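Local coordinates for protein cleavage stimulation factor 77 (Encephalitozoon cuniculi, PDB 2UY1) that probably binds mRNA and probably takes part in the 3'-end processing of pre-mRNA, at residues Met18-Ala21 with Arg22-Met26; Gly263-Lys266 with Arg267-Ser270; Arg300-Glu303 with Leu304-Leu308; Met390-Tyr393 with Glu394-Gly398. All blocks are in the same frame, centred on the assembly; numbering follows the deposited sequence.

How the interactions relate
All four contacts are local. Each lies within a single helix or at one of its ends, so none closes a long loop, and none nests with or crosses another. They follow in series along an all-helical chain of the suppressor-of-forked family. Interaction 1 sits in helix 14-26, near the N terminus. Interaction 2 covers the last two turns of helix 260-269, and its centre is about 38 Å from that of interaction 1. Interaction 3 opens helix 302-311. Helix 282-300 packs against both interaction 2 and interaction 3, whose nearest atoms are about 8 Å apart. Interaction 4 lies in the C-terminal part of helix 384-397, where a second protein chain joins the packing. Its centre lies about 74 Å from that of interaction 1.

Interaction 1: Met18-Ala21 with Arg22-Met26; sequences MEHA and RRLYM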
loop_
_atom_site.group_PDB
_atom_site.type_symbol
_atom_site.label_atom_id
_atom_site.label_comp_id
_atom_site.label_asym_id
_atom_site.label_seq_id
_atom_site.Cartn_x
_atom_site.Cartn_y
_atom_site.Cartn_z
ATOM N N MET B 18 47.347 16.403 4.924
ATOM C CA MET B 18 47.522 17.584 5.757
ATOM C C MET B 18 48.344 17.326 7.024
ATOM O O MET B 18 49.322 18.032 7.323
ATOM C CB MET B 18 46.125 18.089 6.134
ATOM C CG MET B 18 46.074 19.438 6.736
ATOM S SD MET B 18 47.046 20.667 5.850
ATOM C CE MET B 18 46.666 22.015 6.960
ATOM N N GLU B 19 47.938 16.296 7.751
ATOM C CA GLU B 19 48.553 15.909 9.011
ATOM C C GLU B 19 49.961 15.367 8.809
ATOM O O GLU B 19 50.813 15.650 9.617
ATOM C CB GLU B 19 47.655 14.917 9.760
ATOM C CG GLU B 19 46.587 15.597 10.673
ATOM C CD GLU B 19 45.346 14.715 10.972
ATOM O OE1 GLU B 19 44.288 15.287 11.412
ATOM O OE2 GLU B 19 45.421 13.460 10.761
ATOM N N HIS B 20 50.184 14.609 7.733
ATOM C CA HIS B 20 51.524 14.144 7.317
ATOM C C HIS B 20 52.440 15.323 6.984
ATOM O O HIS B 20 53.568 15.427 7.538
ATOM C CB HIS B 20 51.396 13.181 6.132
ATOM C CG HIS B 20 52.702 12.604 5.660
ATOM N ND1 HIS B 20 53.653 12.099 6.519
ATOM C CD2 HIS B 20 53.190 12.417 4.413
ATOM C CE1 HIS B 20 54.676 11.643 5.821
ATOM N NE2 HIS B 20 54.433 11.847 4.542
ATOM N N ALA B 21 51.931 16.241 6.144
ATOM C CA ALA B 21 52.620 17.497 5.791
ATOM C C ALA B 21 53.041 18.318 7.003
ATOM O O ALA B 21 54.182 18.808 7.065
ATOM C CB ALA B 21 51.776 18.375 4.772
ATOM N N ARG B 22 52.145 18.428 7.974
ATOM C CA ARG B 22 52.421 19.208 9.183
ATOM C C ARG B 22 53.494 18.526 10.076
ATOM O O ARG B 22 54.413 19.200 10.563
ATOM C CB ARG B 22 51.135 19.469 9.940
ATOM C CG ARG B 22 51.244 20.445 11.079
ATOM C CD ARG B 22 49.886 20.594 11.797
ATOM N NE ARG B 22 48.866 21.468 11.165
ATOM C CZ ARG B 22 49.031 22.752 10.796
ATOM N NH1 ARG B 22 50.218 23.380 10.887
ATOM N NH2 ARG B 22 47.997 23.407 10.277
ATOM N N ARG B 23 53.369 17.205 10.276
ATOM C CA ARG B 23 54.438 16.381 10.899
ATOM C C ARG B 23 55.827 16.537 10.251
ATOM O O ARG B 23 56.841 16.777 10.972
ATOM C CB ARG B 23 54.073 14.889 10.877
ATOM C CG ARG B 23 53.193 14.367 12.001
ATOM C CD ARG B 23 52.837 12.874 11.803
ATOM N NE ARG B 23 51.512 12.691 11.186
ATOM C CZ ARG B 23 51.274 11.940 10.116
ATOM N NH1 ARG B 23 52.251 11.251 9.542
ATOM N NH2 ARG B 23 50.048 11.864 9.616
ATOM N N LEU B 24 55.894 16.366 8.921
ATOM C CA LEU B 24 57.141 16.580 8.133
ATOM C C LEU B 24 57.740 17.993 8.261
ATOM O O LEU B 24 58.984 18.157 8.295
ATOM C CB LEU B 24 56.908 16.309 6.653
ATOM C CG LEU B 24 56.686 14.873 6.189
ATOM C CD1 LEU B 24 56.355 14.881 4.691
ATOM C CD2 LEU B 24 57.931 14.015 6.491
ATOM N N TYR B 25 56.849 19.000 8.300
ATOM C CA TYR B 25 57.219 20.401 8.622
ATOM C C TYR B 25 57.843 20.482 10.004
ATOM O O TYR B 25 58.989 20.902 10.146
ATOM C CB TYR B 25 56.018 21.361 8.558
ATOM C CG TYR B 25 56.424 22.812 8.663
ATOM C CD1 TYR B 25 57.175 23.405 7.653
ATOM C CD2 TYR B 25 56.074 23.590 9.774
ATOM C CE1 TYR B 25 57.564 24.727 7.722
ATOM C CE2 TYR B 25 56.474 24.944 9.864
ATOM C CZ TYR B 25 57.218 25.501 8.823
ATOM O OH TYR B 25 57.646 26.815 8.850
ATOM N N MET B 26 57.070 20.067 11.008
ATOM C CA MET B 26 57.555 20.037 12.389
ATOM C C MET B 26 58.862 19.263 12.571
ATOM O O MET B 26 59.714 19.685 13.343
ATOM C CB MET B 26 56.465 19.558 13.355
ATOM C CG MET B 26 55.190 20.432 13.344
ATOM S SD MET B 26 55.347 22.100 14.087
ATOM C CE MET B 26 56.111 23.033 12.771
#
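His20 meets both Arg23 and Leu24, three and four residues on along helix 14-26, in the N-terminal part of this all-helical fold. The alpha-helical bonds run on without a break, as in Leu24 N to His20 O at 2.9 Å.

Arg23 can be followed outward. Its CB rests on the carbonyl of His20, with CB to O at 3.4 Å. Its CG lies near Glu19 O. A bend at chi3 (-98°) then folds the chain back along the helix. NE passes Glu19 O at an angle too poor for a hydrogen bond. The guanidinium lays one face over the backbone of His20, with CZ 3.6 Å from His20 CA. NH2 nears His20 N, but both are donors. NH1 ends at the edge of the imidazole, and the two planes are 41° apart.

Leu24 covers one face of the same ring. Its CD1 makes a CH-pi contact, 22° off the ring normal. Leu36 of helix 30-40 also touches His20 and Ala21.

Further round the helix, Met18 and Arg22 run side by side, pointing the same way, and both touch Leu52 of helix 47-57. Met18 CE meets Arg22 NH2 at 3.8 Å.

Interaction 2: Gly263-Lys266 with Arg267-Ser270; sequences GDLK and RKYS
Asp264 and Arg267 form a salt bridge along one side of helix 260-269. Arg267 NH2 donates to Asp264 OD1 at 2.4 Å. This is very short, so the exact length is doubtful. The N-H...O angle of 131° is far from straight. The carboxylate and guanidinium planes are turned 70° apart, so the groups do not pair flat. Arg267 reaches back because its chain bends at chi3 (-86°).

The same guanidinium lies over the carbonyl of Gly263. The oxygen sits over the centre of one face, with Arg267 CZ to Gly263 O at 3.3 Å. That oxygen also accepts the backbone N-H of Arg267, at 3.0 Å from N to O. One carbonyl thus meets both ends of the arginine, and its negative end probably suits the positive charge above it.

Three more backbone bonds follow: Lys268 N to Asp264 O, Tyr269 N to Leu265 O, and Ser270 N to Lys266 O.

Packing takes over on the next side of the helix. Leu265 lies alongside both Lys268 and Tyr269, pointing the same way. Its CD1 meets the aliphatic CD of Lys268 at 3.8 Å. Its CG meets Tyr269 CE2 at 4.0 Å. Tyr269 CD2 also approaches the carbonyl oxygen of Leu265, at 3.1 Å. Leu265 and Tyr269 face helix 282-300, where Leu288 touches Leu265 and Leu285 touches Tyr269. The ring of Tyr269 also meets that of Phe281.

The arrangement is that of an amphipathic alpha-helix over its last two turns, with an i to i+3 salt bridge on the exposed side.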
loop_
_atom_site.group_PDB
_atom_site.type_symbol
_atom_site.label_atom_id
_atom_site.label_comp_id
_atom_site.label_asym_id
_atom_site.label_seq_id
_atom_site.Cartn_x
_atom_site.Cartn_y
_atom_site.Cartn_z
ATOM N N GLY B 263 32.497 -8.237 -14.619
ATOM C CA GLY B 263 33.246 -9.458 -14.270
ATOM C C GLY B 263 34.138 -9.211 -13.079
ATOM O O GLY B 263 34.248 -10.063 -12.203
ATOM N N ASP B 264 34.826 -8.069 -13.063
ATOM C CA ASP B 264 35.771 -7.752 -11.978
ATOM C C ASP B 264 35.079 -7.685 -10.618
ATOM O O ASP B 264 35.582 -8.206 -9.622
ATOM C CB ASP B 264 36.506 -6.420 -12.223
ATOM C CG ASP B 264 37.544 -6.493 -13.362
ATOM O OD1 ASP B 264 37.753 -7.574 -14.014
ATOM O OD2 ASP B 264 38.135 -5.417 -13.604
ATOM N N LEU B 265 33.943 -6.995 -10.573
ATOM C CA LEU B 265 33.131 -6.925 -9.346
ATOM C C LEU B 265 32.473 -8.246 -8.934
ATOM O O LEU B 265 32.231 -8.480 -7.766
ATOM C CB LEU B 265 32.088 -5.804 -9.460
ATOM C CG LEU B 265 32.357 -4.653 -8.483
ATOM C CD1 LEU B 265 33.831 -4.356 -8.373
ATOM C CD2 LEU B 265 31.549 -3.416 -8.841
ATOM N N LYS B 266 32.164 -9.087 -9.892
ATOM C CA LYS B 266 31.685 -10.408 -9.584
ATOM C C LYS B 266 32.766 -11.176 -8.831
ATOM O O LYS B 266 32.537 -11.611 -7.722
ATOM C CB LYS B 266 31.234 -11.156 -10.846
ATOM C CG LYS B 266 30.998 -12.656 -10.616
ATOM C CD LYS B 266 30.790 -13.438 -11.941
ATOM C CE LYS B 266 32.076 -13.605 -12.785
ATOM N NZ LYS B 266 31.678 -14.236 -14.095
ATOM N N ARG B 267 33.966 -11.258 -9.415
ATOM C CA ARG B 267 35.115 -11.939 -8.777
ATOM C C ARG B 267 35.410 -11.438 -7.354
ATOM O O ARG B 267 35.709 -12.254 -6.471
ATOM C CB ARG B 267 36.361 -11.842 -9.655
ATOM C CG ARG B 267 36.179 -12.521 -10.998
ATOM C CD ARG B 267 37.442 -12.541 -11.831
ATOM N NE ARG B 267 37.591 -11.313 -12.613
ATOM C CZ ARG B 267 36.982 -11.087 -13.774
ATOM N NH1 ARG B 267 36.183 -12.008 -14.318
ATOM N NH2 ARG B 267 37.193 -9.926 -14.395
ATOM N N LYS B 268 35.298 -10.117 -7.144
ATOM C CA LYS B 268 35.570 -9.453 -5.851
ATOM C C LYS B 268 34.580 -9.903 -4.793
ATOM O O LYS B 268 34.981 -10.439 -3.768
ATOM C CB LYS B 268 35.621 -7.923 -5.986
ATOM C CG LYS B 268 35.049 -7.121 -4.790
ATOM C CD LYS B 268 35.144 -5.587 -4.990
ATOM C CE LYS B 268 34.259 -4.772 -4.017
ATOM N NZ LYS B 268 34.542 -4.876 -2.521
ATOM N N TYR B 269 33.286 -9.729 -5.056
ATOM C CA TYR B 269 32.246 -10.249 -4.172
ATOM C C TYR B 269 32.253 -11.778 -4.048
ATOM O O TYR B 269 31.660 -12.330 -3.106
ATOM C CB TYR B 269 30.877 -9.724 -4.599
ATOM C CG TYR B 269 30.740 -8.230 -4.353
ATOM C CD1 TYR B 269 30.699 -7.729 -3.058
ATOM C CD2 TYR B 269 30.674 -7.306 -5.414
ATOM C CE1 TYR B 269 30.570 -6.382 -2.824
ATOM C CE2 TYR B 269 30.556 -5.930 -5.164
ATOM C CZ TYR B 269 30.508 -5.489 -3.863
ATOM O OH TYR B 269 30.390 -4.158 -3.553
ATOM N N SER B 270 32.918 -12.424 -5.012
ATOM C CA SER B 270 33.249 -13.878 -5.099
ATOM C C SER B 270 32.238 -14.730 -5.827
ATOM O O SER B 270 32.348 -14.869 -7.039
ATOM C CB SER B 270 33.742 -14.517 -3.789
ATOM O OG SER B 270 35.167 -14.417 -3.693
#

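Interaction 3: Arg300-Glu303 with Leu304-Leu308; sequences RGLE and LFRKL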
loop_
_atom_site.group_PDB
_atom_site.type_symbol
_atom_site.label_atom_id
_atom_site.label_comp_id
_atom_site.label_asym_id
_atom_site.label_seq_id
_atom_site.Cartn_x
_atom_site.Cartn_y
_atom_site.Cartn_z
ATOM N N ARG B 300 25.018 -3.776 -27.668
ATOM C CA ARG B 300 25.127 -4.904 -28.597
ATOM C C ARG B 300 23.797 -5.410 -29.146
ATOM O O ARG B 300 23.755 -6.028 -30.214
ATOM C CB ARG B 300 25.762 -6.060 -27.882
ATOM C CG ARG B 300 27.122 -5.787 -27.283
ATOM C CD ARG B 300 28.153 -5.238 -28.286
ATOM N NE ARG B 300 29.503 -5.230 -27.691
ATOM C CZ ARG B 300 30.568 -4.658 -28.251
ATOM N NH1 ARG B 300 30.456 -4.025 -29.413
ATOM N NH2 ARG B 300 31.747 -4.711 -27.657
ATOM N N GLY B 301 22.723 -5.216 -28.390
ATOM C CA GLY B 301 21.436 -5.611 -28.862
ATOM C C GLY B 301 20.977 -6.904 -28.238
ATOM O O GLY B 301 21.629 -7.467 -27.365
ATOM N N LEU B 302 19.806 -7.329 -28.658
ATOM C CA LEU B 302 19.109 -8.401 -27.986
ATOM C C LEU B 302 19.827 -9.730 -28.201
ATOM O O LEU B 302 20.102 -10.444 -27.227
ATOM C CB LEU B 302 17.654 -8.420 -28.449
ATOM C CG LEU B 302 16.451 -8.958 -27.698
ATOM C CD1 LEU B 302 16.199 -8.339 -26.333
ATOM C CD2 LEU B 302 15.352 -8.557 -28.612
ATOM N N GLU B 303 20.193 -10.082 -29.437
ATOM C CA GLU B 303 20.829 -11.398 -29.568
ATOM C C GLU B 303 22.071 -11.610 -28.627
ATOM O O GLU B 303 22.192 -12.650 -28.090
ATOM C CB GLU B 303 21.015 -11.835 -31.034
ATOM C CG GLU B 303 19.658 -12.109 -31.784
ATOM C CD GLU B 303 19.162 -13.586 -31.789
ATOM O OE1 GLU B 303 18.876 -14.181 -30.712
ATOM O OE2 GLU B 303 18.989 -14.152 -32.920
ATOM N N LEU B 304 22.909 -10.606 -28.359
ATOM C CA LEU B 304 24.006 -10.745 -27.388
ATOM C C LEU B 304 23.596 -10.665 -25.907
ATOM O O LEU B 304 24.214 -11.339 -25.038
ATOM C CB LEU B 304 25.160 -9.741 -27.675
ATOM C CG LEU B 304 26.244 -10.182 -28.698
ATOM C CD1 LEU B 304 27.147 -9.061 -29.079
ATOM C CD2 LEU B 304 27.054 -11.333 -28.152
ATOM N N PHE B 305 22.574 -9.836 -25.605
ATOM C CA PHE B 305 21.816 -9.921 -24.296
ATOM C C PHE B 305 21.436 -11.394 -24.021
ATOM O O PHE B 305 21.665 -11.923 -22.959
ATOM C CB PHE B 305 20.543 -9.009 -24.313
ATOM C CG PHE B 305 19.561 -9.278 -23.190
ATOM C CD1 PHE B 305 19.649 -8.587 -21.991
ATOM C CD2 PHE B 305 18.565 -10.207 -23.344
ATOM C CE1 PHE B 305 18.787 -8.853 -20.947
ATOM C CE2 PHE B 305 17.648 -10.471 -22.328
ATOM C CZ PHE B 305 17.762 -9.808 -21.132
ATOM N N ARG B 306 20.892 -12.020 -25.048
ATOM C CA ARG B 306 20.378 -13.382 -25.007
ATOM C C ARG B 306 21.454 -14.426 -24.813
ATOM O O ARG B 306 21.290 -15.382 -24.053
ATOM C CB ARG B 306 19.621 -13.644 -26.302
ATOM C CG ARG B 306 18.168 -13.224 -26.162
ATOM C CD ARG B 306 17.436 -13.483 -27.398
ATOM N NE ARG B 306 16.181 -12.756 -27.409
ATOM C CZ ARG B 306 15.485 -12.504 -28.500
ATOM N NH1 ARG B 306 15.939 -12.881 -29.672
ATOM N NH2 ARG B 306 14.345 -11.861 -28.416
ATOM N N LYS B 307 22.580 -14.203 -25.471
ATOM C CA LYS B 307 23.767 -15.028 -25.283
ATOM C C LYS B 307 24.386 -14.876 -23.917
ATOM O O LYS B 307 24.811 -15.869 -23.336
ATOM C CB LYS B 307 24.801 -14.695 -26.353
ATOM C CG LYS B 307 26.203 -15.200 -26.078
ATOM C CD LYS B 307 26.977 -15.214 -27.385
ATOM C CE LYS B 307 28.142 -16.226 -27.355
ATOM N NZ LYS B 307 29.336 -15.529 -26.842
ATOM N N LEU B 308 24.481 -13.662 -23.389
ATOM C CA LEU B 308 25.023 -13.477 -22.017
ATOM C C LEU B 308 24.147 -14.132 -20.918
ATOM O O LEU B 308 24.666 -14.683 -19.942
ATOM C CB LEU B 308 25.232 -11.992 -21.713
ATOM C CG LEU B 308 25.692 -11.674 -20.283
ATOM C CD1 LEU B 308 27.044 -12.289 -20.011
ATOM C CD2 LEU B 308 25.741 -10.186 -19.945
HETATM O O HOH W 1 22.822 -8.276 -30.558
#
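The start of helix 302-311 brings Arg300 against Leu304 and Leu302 against Arg306, with Gly301 at the N-cap position. Gly301 has a positive phi of 102°, which suits glycine and marks the break from helix 282-300. Its own carbonyl starts the new helix: Phe305 N donates to Gly301 O at 3.1 Å. One water spans the break, donating to Arg300 O and accepting from Leu304 N.

Beside it, the CB of Arg300 packs on Leu304 CD1 at 3.5 Å. Leu302 CD1 lies loosely beside Phe305 CD2. Helices 282-300 and 302-311 form an antiparallel helical hairpin, in which Leu302 touches Leu297 and Phe305 touches Leu293.

Arg306 runs extended from CG to NE, with chi2 at 180°. This carries its guanidinium alongside Leu302, which covers one face. Leu302 CD2 is 3.5 Å from Arg306 NH2. Glu303 comes in at the edge, in the guanidinium plane. Its chain bends at chi2 to do so, and the carboxylate stands 81° to that plane. The hydrogen bond within this salt bridge is weak, with Arg306 NH1 to Glu303 OE1 at 3.4 Å. Arg306 NH2 has its stronger partner in Glu329 of helix 319-333.

Interaction 4: Met390-Tyr393 with Glu394-Gly398; sequences MIEY and EFMVG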
loop_
_atom_site.group_PDB
_atom_site.type_symbol
_atom_site.label_atom_id
_atom_site.label_comp_id
_atom_site.label_asym_id
_atom_site.label_seq_id
_atom_site.Cartn_x
_atom_site.Cartn_y
_atom_site.Cartn_z
ATOM N N MET B 390 -6.652 -11.767 -8.229
ATOM C CA MET B 390 -7.478 -12.749 -8.936
ATOM C C MET B 390 -8.973 -12.581 -8.616
ATOM O O MET B 390 -9.815 -12.695 -9.481
ATOM C CB MET B 390 -6.966 -14.192 -8.636
ATOM C CG MET B 390 -7.630 -15.328 -9.391
ATOM S SD MET B 390 -7.175 -15.286 -11.171
ATOM C CE MET B 390 -8.436 -14.280 -11.796
ATOM N N ILE B 391 -9.319 -12.334 -7.358
ATOM C CA ILE B 391 -10.729 -12.070 -6.965
ATOM C C ILE B 391 -11.251 -10.808 -7.663
ATOM O O ILE B 391 -12.411 -10.766 -8.111
ATOM C CB ILE B 391 -10.864 -11.948 -5.359
ATOM C CG1 ILE B 391 -10.744 -13.353 -4.707
ATOM C CG2 ILE B 391 -12.226 -11.200 -4.947
ATOM C CD1 ILE B 391 -10.310 -13.380 -3.172
ATOM N N GLU B 392 -10.448 -9.760 -7.717
ATOM C CA GLU B 392 -10.880 -8.498 -8.348
ATOM C C GLU B 392 -11.048 -8.658 -9.868
ATOM O O GLU B 392 -12.066 -8.236 -10.460
ATOM C CB GLU B 392 -9.895 -7.349 -8.085
ATOM C CG GLU B 392 -10.233 -5.947 -8.833
ATOM C CD GLU B 392 -11.388 -5.134 -8.209
ATOM O OE1 GLU B 392 -12.178 -5.674 -7.392
ATOM O OE2 GLU B 392 -11.539 -3.927 -8.521
ATOM N N TYR B 393 -10.065 -9.291 -10.481
ATOM C CA TYR B 393 -10.209 -9.725 -11.936
ATOM C C TYR B 393 -11.475 -10.547 -12.311
ATOM O O TYR B 393 -12.188 -10.216 -13.262
ATOM C CB TYR B 393 -8.965 -10.494 -12.332
ATOM C CG TYR B 393 -8.870 -10.774 -13.835
ATOM C CD1 TYR B 393 -8.217 -9.883 -14.677
ATOM C CD2 TYR B 393 -9.446 -11.893 -14.384
ATOM C CE1 TYR B 393 -8.071 -10.156 -16.041
ATOM C CE2 TYR B 393 -9.330 -12.174 -15.767
ATOM C CZ TYR B 393 -8.650 -11.304 -16.558
ATOM O OH TYR B 393 -8.536 -11.533 -17.902
ATOM N N GLU B 394 -11.678 -11.677 -11.655
ATOM C CA GLU B 394 -12.970 -12.444 -11.723
ATOM C C GLU B 394 -14.271 -11.652 -11.561
ATOM O O GLU B 394 -15.201 -11.770 -12.408
ATOM C CB GLU B 394 -12.918 -13.608 -10.697
ATOM C CG GLU B 394 -13.938 -14.726 -10.962
ATOM C CD GLU B 394 -13.790 -15.266 -12.374
ATOM O OE1 GLU B 394 -12.661 -15.361 -12.818
ATOM O OE2 GLU B 394 -14.790 -15.605 -13.016
ATOM N N PHE B 395 -14.378 -10.838 -10.479
ATOM C CA PHE B 395 -15.462 -9.894 -10.360
ATOM C C PHE B 395 -15.654 -8.934 -11.556
ATOM O O PHE B 395 -16.779 -8.636 -11.956
ATOM C CB PHE B 395 -15.355 -9.096 -9.045
ATOM C CG PHE B 395 -16.635 -8.349 -8.664
ATOM C CD1 PHE B 395 -17.594 -8.949 -7.864
ATOM C CD2 PHE B 395 -16.877 -7.043 -9.111
ATOM C CE1 PHE B 395 -18.747 -8.251 -7.472
ATOM C CE2 PHE B 395 -18.013 -6.365 -8.742
ATOM C CZ PHE B 395 -18.977 -6.945 -7.939
ATOM N N MET B 396 -14.572 -8.389 -12.077
ATOM C CA MET B 396 -14.689 -7.433 -13.191
ATOM C C MET B 396 -15.062 -8.089 -14.541
ATOM O O MET B 396 -16.029 -7.677 -15.218
ATOM C CB MET B 396 -13.428 -6.562 -13.286
ATOM C CG MET B 396 -13.375 -5.531 -12.149
ATOM S SD MET B 396 -11.898 -4.542 -12.186
ATOM C CE MET B 396 -12.063 -3.578 -13.717
ATOM N N VAL B 397 -14.335 -9.118 -14.923
ATOM C CA VAL B 397 -14.573 -9.717 -16.222
ATOM C C VAL B 397 -14.843 -11.228 -16.264
ATOM O O VAL B 397 -14.863 -11.830 -17.359
ATOM C CB VAL B 397 -13.418 -9.330 -17.262
ATOM C CG1 VAL B 397 -13.412 -7.821 -17.497
ATOM C CG2 VAL B 397 -12.072 -9.871 -16.795
ATOM N N GLY B 398 -15.148 -11.810 -15.111
ATOM C CA GLY B 398 -15.365 -13.208 -14.998
ATOM C C GLY B 398 -16.832 -13.499 -14.735
ATOM O O GLY B 398 -17.643 -12.877 -15.305
#
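Residues Met390-Tyr393 and Glu394-Gly398 are successive turns in the C-terminal part of helix 384-397. Four backbone bonds link them, from Glu394 N to Met390 O through to Val397 N to Tyr393 O. The last is 2.9 Å long and nearly straight, at 176°.

Tyr393 and Val397 carry the main side-chain contact. Val397 CG2 lies over one face of the phenol ring, offset toward its rim. It touches Tyr393 CZ at 3.7 Å in a CH-pi contact 18° off the ring normal. With CG anti to the backbone N (chi1 -170°), the ring runs beside the carbonyl side of its own residue, where Val397 CG2 meets it.

On another side, Glu392 OE2 approaches Met396 SD at 3.7 Å. Here the two chains converge at an angle, Glu392 bending at chi2.

Glu394 is buried, its OE1 in a salt bridge with Arg374 of helix 370-379 and its OE2 accepting a hydrogen bond from Ser399 N, the residue after Gly398. Phe395 meets Phe403 of helix 400-415 edge-to-face, while a basic side chain of the other protein chain bonds to Phe395 O.

This is the C-terminal part of a helix packed between its neighbours, consistent with the TPR-like helical repeats (HAT repeats) of the suppressor-of-forked family.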